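Local coordinates for protein aldehyde dehydrogenase (Trypanosoma brucei, PDB 5MYP) that probably oxidises aldehydes to carboxylic acids with NAD+ as electron acceptor, at residues A[17-20]-A[21-25]; A[468-471]-A[472-476]. All coordinates share one frame; numbering follows the deposited sequence.

Interaction 1: residues A[17-20]-A[21-25]; sequences IPVI and VSKCR. Unlike the reference sequence in segment 17-20: Val19 (reference Thr).
Four successive i to i+4 backbone bonds, from the amides of Val21, Ser22, Lys23 and Cys24 to the carbonyls of Ile17, Pro18, Val19 and Ile20, make the segments 17-20 and 21-25 a single run of alpha-helix. The bond from Val21 N to Ile17 O spans 3.1 Å, and Lys23 N reaches Val19 O over 2.9 Å. On the outer side, Val19 and Lys23 lie alongside each other and point the same way. The lysine CG is turned back against the preceding turn (chi1 -79°) and rests 3.4 Å from Val19 O; beyond it the extended chain carries CE to within 3.7 Å of Val19 CG1. That valine replaces the threonine of the reference sequence. CG1 stands anti to its own amide nitrogen (chi1 178°), which leans it toward the far end of the lysine chain. Next to this pair, Ser22 CB sits 3.1 Å from Pro18 O. The buried face is built differently: Val21 CG2 lies 3.5 Å from Ile17 O, and both side chains turn to the protein, Ile17 against Ala188 and Val189 of helix 183-191, Val21 against Glu192 and Phe194. Cys24 packs on Val120 of strand 110-124 and its carbonyl bonds to Thr147 OG1, while Arg25 forms a salt bridge with Asp195. The four amides and four carbonyls thus pair along the helix; Ile17, Val21 and Cys24 face the protein, while Val19, Ser22 and Lys23 are exposed, and there the apolar contact probably favours this course of the lysine chain.

Interaction 2: residues A[468-471]-A[472-476]; sequences SIDT and VRFPP
Asp470 OD1 is gripped by two nitrogens of Arg473, NH1 at 2.8 Å and NE at 3.0 Å, in a side-on salt bridge that fastens an irregular helical turn in the loop between strand 454-461 and helix 479-489. OD1 receives NH1 on its syn lone pair, and NE nearly along its C-O axis. Carboxylate and guanidinium are almost coplanar, 14° apart, and OD1 lies close to the guanidinium plane. Arg473 is brought there by a first torsion that sets CG between its amide nitrogen and carbonyl carbon (chi1 69°), followed by an extended chain to NE. Ile469 CD1 covers one guanidinium face, 3.8 Å from NH1, and Phe474 CZ lies over the opposite face, toward its rim; the phenylalanine ring in turn carries Arg473 CG above its centre. The main chain closes the same turn, with Arg473 N bonded to Ile469 O at 3.1 Å and a weak second bond from Val472 N to that oxygen. Across the dimer interface, Arg473 NH2 pairs with Asp421 of the second subunit, whose Trp249 meets the guanidinium in a cation-pi contact and Phe474 edge-to-face. The aspartate's other oxygen, OD2, accepts from Ser467 N, which helps to fix the carboxylate. At the far end of the turn a water donates to Asp470 O at 2.7 Å and accepts from Phe474 N at 2.9 Å.

Overall arrangement
Interaction 1 lies near the N terminus, wholly within helix 16-29, whose side chains pack on helix 183-191 and strand 110-124. The chain then runs through both mixed sheets and out along strand 454-461 before interaction 2 folds the linker leading to helix 479-489, the last helix of the modelled chain. Each contact joins adjoining segments, so neither closes a long loop; they follow in series without nesting or crossing. They lie about 50 Å apart, centre to centre. The first belongs to a helix that packs within its own subunit, the second shapes a C-terminal extension against the partner subunit.

Interaction 1: residues A[17-20]-A[21-25]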
ATOM      1  N   ILE A  17     -13.750 -21.963  11.173  1.00 15.65           N
ATOM      2  CA  ILE A  17     -13.064 -20.815  10.557  1.00 15.52           C
ATOM      3  C   ILE A  17     -11.575 -21.105  10.265  1.00 15.31           C
ATOM      4  O   ILE A  17     -11.138 -20.888   9.134  1.00 15.47           O
ATOM      5  CB  ILE A  17     -13.311 -19.498  11.351  1.00 15.39           C
ATOM      6  CG1 ILE A  17     -14.762 -19.048  11.134  1.00 15.35           C
ATOM      7  CG2 ILE A  17     -12.337 -18.395  10.924  1.00 15.61           C
ATOM      8  CD1 ILE A  17     -15.256 -18.004  12.116  1.00 15.37           C
ATOM      9  N   PRO A  18     -10.804 -21.609  11.258  1.00 15.25           N
ATOM     10  CA  PRO A  18      -9.420 -22.039  10.976  1.00 15.15           C
ATOM     11  C   PRO A  18      -9.292 -23.102   9.876  1.00 14.68           C
ATOM     12  O   PRO A  18      -8.327 -23.065   9.111  1.00 14.24           O
ATOM     13  CB  PRO A  18      -8.945 -22.624  12.312  1.00 15.40           C
ATOM     14  CG  PRO A  18      -9.801 -21.985  13.344  1.00 15.70           C
ATOM     15  CD  PRO A  18     -11.103 -21.623  12.704  1.00 15.49           C
ATOM     16  N   VAL A  19     -10.259 -24.019   9.802  1.00 14.21           N
ATOM     17  CA  VAL A  19     -10.241 -25.100   8.804  1.00 14.10           C
ATOM     18  C   VAL A  19     -10.427 -24.531   7.397  1.00 13.55           C
ATOM     19  O   VAL A  19      -9.702 -24.905   6.477  1.00 13.12           O
ATOM     20  CB  VAL A  19     -11.327 -26.173   9.087  1.00 14.51           C
ATOM     21  CG1 VAL A  19     -11.314 -27.264   8.016  1.00 14.69           C
ATOM     22  CG2 VAL A  19     -11.131 -26.781  10.472  1.00 14.72           C
ATOM     23  N   ILE A  20     -11.396 -23.628   7.252  1.00 13.32           N
ATOM     24  CA  ILE A  20     -11.683 -22.951   5.986  1.00 13.24           C
ATOM     25  C   ILE A  20     -10.445 -22.200   5.477  1.00 13.13           C
ATOM     26  O   ILE A  20     -10.053 -22.372   4.318  1.00 12.90           O
ATOM     27  CB  ILE A  20     -12.903 -21.999   6.122  1.00 13.31           C
ATOM     28  CG1 ILE A  20     -14.193 -22.818   6.261  1.00 13.39           C
ATOM     29  CG2 ILE A  20     -13.031 -21.054   4.928  1.00 13.41           C
ATOM     30  CD1 ILE A  20     -15.376 -22.044   6.805  1.00 13.31           C
ATOM     31  N   VAL A  21      -9.828 -21.396   6.344  1.00 12.87           N
ATOM     32  CA  VAL A  21      -8.628 -20.633   5.959  1.00 13.05           C
ATOM     33  C   VAL A  21      -7.460 -21.572   5.630  1.00 13.09           C
ATOM     34  O   VAL A  21      -6.770 -21.361   4.636  1.00 13.04           O
ATOM     35  CB  VAL A  21      -8.211 -19.592   7.030  1.00 12.92           C
ATOM     36  CG1 VAL A  21      -6.932 -18.858   6.612  1.00 12.91           C
ATOM     37  CG2 VAL A  21      -9.336 -18.586   7.267  1.00 12.87           C
ATOM     38  N   SER A  22      -7.262 -22.600   6.457  1.00 13.25           N
ATOM     39  CA  SER A  22      -6.194 -23.585   6.263  1.00 13.66           C
ATOM     40  C   SER A  22      -6.298 -24.326   4.926  1.00 13.61           C
ATOM     41  O   SER A  22      -5.286 -24.568   4.272  1.00 13.60           O
ATOM     42  CB  SER A  22      -6.196 -24.601   7.409  1.00 13.77           C
ATOM     43  OG  SER A  22      -5.216 -25.595   7.199  1.00 14.53           O
ATOM     44  N   LYS A  23      -7.521 -24.685   4.539  1.00 13.74           N
ATOM     45  CA  LYS A  23      -7.769 -25.343   3.249  1.00 14.19           C
ATOM     46  C   LYS A  23      -7.407 -24.428   2.074  1.00 13.77           C
ATOM     47  O   LYS A  23      -6.802 -24.878   1.103  1.00 13.89           O
ATOM     48  CB  LYS A  23      -9.228 -25.808   3.131  1.00 14.59           C
ATOM     49  CG  LYS A  23      -9.532 -27.101   3.857  1.00 15.21           C
ATOM     50  CD  LYS A  23     -11.005 -27.476   3.725  1.00 15.60           C
ATOM     51  CE  LYS A  23     -11.339 -28.685   4.589  1.00 15.92           C
ATOM     52  NZ  LYS A  23     -12.804 -28.844   4.797  1.00 16.09           N
ATOM     53  N   CYS A  24      -7.766 -23.149   2.178  1.00 13.32           N
ATOM     54  CA  CYS A  24      -7.389 -22.151   1.167  1.00 13.14           C
ATOM     55  C   CYS A  24      -5.875 -21.921   1.099  1.00 13.14           C
ATOM     56  O   CYS A  24      -5.313 -21.773   0.013  1.00 13.04           O
ATOM     57  CB  CYS A  24      -8.129 -20.828   1.415  1.00 12.87           C
ATOM     58  SG  CYS A  24      -9.926 -20.939   1.204  1.00 12.81           S
ATOM     59  N   ARG A  25      -5.229 -21.900   2.263  1.00 13.19           N
ATOM     60  CA  ARG A  25      -3.767 -21.789   2.380  1.00 13.26           C
ATOM     61  C   ARG A  25      -3.065 -22.967   1.698  1.00 13.33           C
ATOM     62  O   ARG A  25      -2.166 -22.769   0.876  1.00 12.93           O
ATOM     63  CB  ARG A  25      -3.380 -21.707   3.865  1.00 13.32           C
ATOM     64  CG  ARG A  25      -1.893 -21.714   4.193  1.00 13.46           C
ATOM     65  CD  ARG A  25      -1.168 -20.499   3.666  1.00 13.49           C
ATOM     66  NE  ARG A  25      -1.694 -19.248   4.201  1.00 13.53           N
ATOM     67  CZ  ARG A  25      -1.317 -18.041   3.789  1.00 13.41           C
ATOM     68  NH1 ARG A  25      -0.396 -17.900   2.839  1.00 13.40           N
ATOM     69  NH2 ARG A  25      -1.865 -16.957   4.333  1.00 13.54           N
TER

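Interaction 2: residues A[468-471]-A[472-476]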
ATOM      1  N   SER A 468      32.076  -1.438 -12.849  1.00 34.87           N
ATOM      2  CA  SER A 468      32.471  -0.227 -12.108  1.00 35.00           C
ATOM      3  C   SER A 468      32.350  -0.314 -10.580  1.00 34.95           C
ATOM      4  O   SER A 468      33.150   0.291  -9.869  1.00 35.54           O
ATOM      5  CB  SER A 468      31.678   0.984 -12.609  1.00 35.12           C
ATOM      6  OG  SER A 468      30.284   0.760 -12.514  1.00 35.28           O
ATOM      7  N   ILE A 469      31.356  -1.050 -10.084  1.00 35.47           N
ATOM      8  CA  ILE A 469      31.199  -1.275  -8.632  1.00 35.48           C
ATOM      9  C   ILE A 469      32.397  -2.009  -8.005  1.00 34.19           C
ATOM     10  O   ILE A 469      32.758  -1.733  -6.856  1.00 33.29           O
ATOM     11  CB  ILE A 469      29.882  -2.021  -8.275  1.00 36.57           C
ATOM     12  CG1 ILE A 469      29.873  -3.459  -8.826  1.00 37.20           C
ATOM     13  CG2 ILE A 469      28.669  -1.222  -8.753  1.00 37.55           C
ATOM     14  CD1 ILE A 469      28.549  -4.179  -8.683  1.00 37.67           C
ATOM     15  N   ASP A 470      33.018  -2.909  -8.773  1.00 32.82           N
ATOM     16  CA  ASP A 470      34.159  -3.709  -8.297  1.00 32.22           C
ATOM     17  C   ASP A 470      35.451  -2.914  -8.077  1.00 32.04           C
ATOM     18  O   ASP A 470      36.367  -3.412  -7.419  1.00 32.24           O
ATOM     19  CB  ASP A 470      34.457  -4.868  -9.260  1.00 32.08           C
ATOM     20  CG  ASP A 470      33.279  -5.817  -9.429  1.00 32.20           C
ATOM     21  OD1 ASP A 470      32.592  -6.118  -8.432  1.00 32.06           O
ATOM     22  OD2 ASP A 470      33.052  -6.275 -10.563  1.00 31.84           O
ATOM     23  N   THR A 471      35.533  -1.698  -8.628  1.00 31.52           N
ATOM     24  CA  THR A 471      36.692  -0.819  -8.408  1.00 30.85           C
ATOM     25  C   THR A 471      36.784  -0.285  -6.973  1.00 29.76           C
ATOM     26  O   THR A 471      37.875   0.074  -6.527  1.00 30.37           O
ATOM     27  CB  THR A 471      36.697   0.397  -9.365  1.00 31.38           C
ATOM     28  OG1 THR A 471      35.505   1.169  -9.173  1.00 32.16           O
ATOM     29  CG2 THR A 471      36.806  -0.044 -10.827  1.00 31.37           C
ATOM     30  N   VAL A 472      35.649  -0.221  -6.266  1.00 27.95           N
ATOM     31  CA  VAL A 472      35.598   0.365  -4.915  1.00 26.99           C
ATOM     32  C   VAL A 472      34.983  -0.491  -3.792  1.00 26.26           C
ATOM     33  O   VAL A 472      35.339  -0.286  -2.627  1.00 26.18           O
ATOM     34  CB  VAL A 472      34.893   1.747  -4.930  1.00 27.20           C
ATOM     35  CG1 VAL A 472      35.746   2.772  -5.666  1.00 27.27           C
ATOM     36  CG2 VAL A 472      33.501   1.671  -5.546  1.00 27.31           C
ATOM     37  N   ARG A 473      34.093  -1.437  -4.107  1.00 24.82           N
ATOM     38  CA  ARG A 473      33.316  -2.110  -3.052  1.00 24.13           C
ATOM     39  C   ARG A 473      34.128  -3.043  -2.135  1.00 23.99           C
ATOM     40  O   ARG A 473      33.855  -3.102  -0.935  1.00 23.99           O
ATOM     41  CB  ARG A 473      32.083  -2.840  -3.622  1.00 23.63           C
ATOM     42  CG  ARG A 473      32.348  -4.073  -4.482  1.00 23.15           C
ATOM     43  CD  ARG A 473      31.072  -4.898  -4.650  1.00 22.62           C
ATOM     44  NE  ARG A 473      31.054  -5.674  -5.893  1.00 22.27           N
ATOM     45  CZ  ARG A 473      30.167  -6.623  -6.200  1.00 22.00           C
ATOM     46  NH1 ARG A 473      30.253  -7.254  -7.368  1.00 21.64           N
ATOM     47  NH2 ARG A 473      29.200  -6.964  -5.349  1.00 21.87           N
ATOM     48  N   PHE A 474      35.125  -3.741  -2.686  1.00 23.42           N
ATOM     49  CA  PHE A 474      35.819  -4.806  -1.945  1.00 23.56           C
ATOM     50  C   PHE A 474      36.907  -4.287  -1.009  1.00 23.55           C
ATOM     51  O   PHE A 474      37.777  -3.528  -1.444  1.00 23.10           O
ATOM     52  CB  PHE A 474      36.447  -5.820  -2.908  1.00 23.50           C
ATOM     53  CG  PHE A 474      35.444  -6.560  -3.749  1.00 23.74           C
ATOM     54  CD1 PHE A 474      34.479  -7.363  -3.152  1.00 23.83           C
ATOM     55  CD2 PHE A 474      35.469  -6.468  -5.138  1.00 23.97           C
ATOM     56  CE1 PHE A 474      33.548  -8.050  -3.920  1.00 23.92           C
ATOM     57  CE2 PHE A 474      34.544  -7.156  -5.911  1.00 24.01           C
ATOM     58  CZ  PHE A 474      33.578  -7.946  -5.302  1.00 24.04           C
ATOM     59  N   PRO A 475      36.885  -4.709   0.274  1.00 23.65           N
ATOM     60  CA  PRO A 475      38.068  -4.539   1.129  1.00 23.63           C
ATOM     61  C   PRO A 475      39.260  -5.372   0.596  1.00 23.70           C
ATOM     62  O   PRO A 475      39.039  -6.254  -0.239  1.00 23.44           O
ATOM     63  CB  PRO A 475      37.600  -5.064   2.497  1.00 23.56           C
ATOM     64  CG  PRO A 475      36.117  -5.090   2.442  1.00 23.68           C
ATOM     65  CD  PRO A 475      35.749  -5.290   1.014  1.00 23.62           C
ATOM     66  N   PRO A 476      40.492  -5.145   1.064  1.00 24.23           N
ATOM     67  CA  PRO A 476      40.828  -4.237   2.164  1.00 24.53           C
ATOM     68  C   PRO A 476      40.774  -2.759   1.791  1.00 24.64           C
ATOM     69  O   PRO A 476      40.922  -2.400   0.618  1.00 23.90           O
ATOM     70  CB  PRO A 476      42.261  -4.650   2.529  1.00 24.82           C
ATOM     71  CG  PRO A 476      42.834  -5.209   1.267  1.00 24.75           C
ATOM     72  CD  PRO A 476      41.694  -5.727   0.433  1.00 24.63           C
TER
HETATM   73  O   HOH W   1      36.863  -2.947  -4.804  1.00 29.53           O